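Local coordinates for protein CurJ (Moorea producens 3L, PDB 5TZ6) that is a polyketide synthase module whose dehydratase domain carries out vinylogous dehydration in the biosynthesis of curacin, at residues 74-79 with 243-248. The protein carries 1 engineered substitution. Numbering follows the deposited sequence.
Sequences EDILFP and FSIDKF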
# COMPACT_ATOMS: atom_id res chain seq x y z
N GLU A 74 18.53 14.18 7.76
CA GLU A 74 19.04 15.53 7.90
C GLU A 74 17.90 16.54 7.86
O GLU A 74 16.83 16.29 7.30
CB GLU A 74 20.06 15.88 6.80
CG GLU A 74 21.39 15.19 6.95
CD GLU A 74 22.24 15.32 5.69
OE1 GLU A 74 21.87 14.71 4.67
OE2 GLU A 74 23.25 16.04 5.73
N ASP A 75 18.15 17.69 8.48
CA ASP A 75 17.20 18.80 8.54
C ASP A 75 15.82 18.32 8.96
O ASP A 75 14.81 18.55 8.29
CB ASP A 75 17.15 19.52 7.19
CG ASP A 75 18.53 19.96 6.73
OD1 ASP A 75 19.35 20.33 7.60
OD2 ASP A 75 18.80 19.91 5.51
N ILE A 76 15.78 17.63 10.10
CA ILE A 76 14.55 17.10 10.66
C ILE A 76 13.78 18.20 11.37
O ILE A 76 14.34 18.95 12.18
CB ILE A 76 14.84 15.95 11.63
CG1 ILE A 76 15.71 14.88 10.97
CG2 ILE A 76 13.55 15.37 12.19
CD1 ILE A 76 16.33 13.91 11.95
N LEU A 77 12.47 18.28 11.10
CA LEU A 77 11.57 19.13 11.87
C LEU A 77 10.35 18.31 12.26
O LEU A 77 9.98 17.35 11.57
CB LEU A 77 11.15 20.37 11.08
CG LEU A 77 12.27 21.39 10.90
CD1 LEU A 77 11.90 22.48 9.89
CD2 LEU A 77 12.69 21.99 12.25
N PHE A 78 9.73 18.69 13.38
CA PHE A 78 8.53 18.02 13.90
C PHE A 78 7.39 19.04 13.93
O PHE A 78 7.12 19.65 14.97
CB PHE A 78 8.80 17.45 15.29
CG PHE A 78 9.97 16.50 15.34
CD1 PHE A 78 9.88 15.24 14.78
CD2 PHE A 78 11.16 16.87 15.94
CE1 PHE A 78 10.96 14.36 14.82
CE2 PHE A 78 12.24 16.00 15.98
CZ PHE A 78 12.14 14.74 15.42
N PRO A 79 6.71 19.25 12.80
CA PRO A 79 5.70 20.33 12.76
C PRO A 79 4.56 20.17 13.75
O PRO A 79 4.10 21.17 14.32
CB PRO A 79 5.20 20.28 11.31
CG PRO A 79 6.26 19.55 10.54
CD PRO A 79 6.88 18.58 11.50
N PHE A 243 13.06 19.74 18.90
CA PHE A 243 12.48 20.64 17.92
C PHE A 243 13.09 20.50 16.54
O PHE A 243 12.36 20.54 15.54
CB PHE A 243 12.63 22.08 18.43
CG PHE A 243 12.11 23.11 17.48
CD1 PHE A 243 12.93 23.67 16.51
CD2 PHE A 243 10.79 23.56 17.57
CE1 PHE A 243 12.46 24.63 15.64
CE2 PHE A 243 10.31 24.52 16.69
CZ PHE A 243 11.15 25.06 15.73
N SER A 244 14.41 20.34 16.44
CA SER A 244 15.04 20.18 15.14
C SER A 244 16.34 19.40 15.29
O SER A 244 16.94 19.38 16.37
CB SER A 244 15.30 21.53 14.48
OG SER A 244 16.26 22.28 15.21
N ILE A 245 16.78 18.77 14.21
CA ILE A 245 18.00 17.97 14.21
C ILE A 245 18.74 18.21 12.90
O ILE A 245 18.18 18.01 11.82
CB ILE A 245 17.71 16.48 14.40
CG1 ILE A 245 17.22 16.21 15.82
CG2 ILE A 245 18.95 15.65 14.11
CD1 ILE A 245 16.70 14.81 16.03
N ASP A 246 20.01 18.62 12.98
CA ASP A 246 20.78 18.82 11.76
C ASP A 246 21.09 17.49 11.08
O ASP A 246 20.85 17.33 9.88
CB ASP A 246 22.05 19.61 12.05
CG ASP A 246 21.76 21.03 12.50
OD1 ASP A 246 20.70 21.57 12.11
OD2 ASP A 246 22.58 21.61 13.25
N LYS A 247 21.62 16.51 11.83
CA LYS A 247 21.89 15.22 11.21
C LYS A 247 21.85 14.09 12.23
O LYS A 247 22.53 14.15 13.26
CB LYS A 247 23.25 15.23 10.51
CG LYS A 247 23.60 13.92 9.84
CD LYS A 247 24.77 14.08 8.90
CE LYS A 247 26.02 14.47 9.67
NZ LYS A 247 27.13 14.85 8.75
N PHE A 248 21.09 13.04 11.92
CA PHE A 248 21.03 11.82 12.71
C PHE A 248 21.56 10.67 11.87
O PHE A 248 20.99 10.35 10.82
CB PHE A 248 19.59 11.55 13.15
CG PHE A 248 19.44 10.38 14.07
CD1 PHE A 248 19.63 9.08 13.62
CD2 PHE A 248 19.07 10.57 15.40
CE1 PHE A 248 19.49 8.01 14.47
CE2 PHE A 248 18.92 9.50 16.26
CZ PHE A 248 19.13 8.21 15.79
O HOH W 1 22.91 18.53 7.91
O HOH W 2 10.14 21.45 14.91
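I76 and I245 show how two antiparallel strands can be joined at one hydrogen-bonded pair: I76 N donates to I245 O at 3.0 Å, in the plane of that carbonyl, and I245 N returns a bond to I76 O at 3.2 Å. Their side chains run side by side on one face, where CG1 of I76, anti to the carbonyl carbon (chi1 -54°), carries CD1 to 3.8 Å from I245 CB. Both isoleucines touch I55 of helix 51-65, as does F248. D75 and I76 together face I245, a G1 beta bulge, with D75 at phi 49°; its N reaches D246 O at 3.1 Å from above the carbonyl plane. This seam joins the two hotdog halves of the dehydratase, strand 71-77 of one beside strand 239-250 of the other. On the other face, L77 CD2 rests 3.5 Å from S244 CB, and the aliphatic parts of E74 and K247 lie alongside each other. Toward F78 the chains diverge, and a water accepts from F78 N and lies over one face of the F243 ring. Farther out, R298 makes a cation-pi contact with F243, strands 132-141 and 288-300 flank the seam, and the F78 side chain lies about 7 Å from the bound 5-hydroxy-2-methylhept-2-enoic acid.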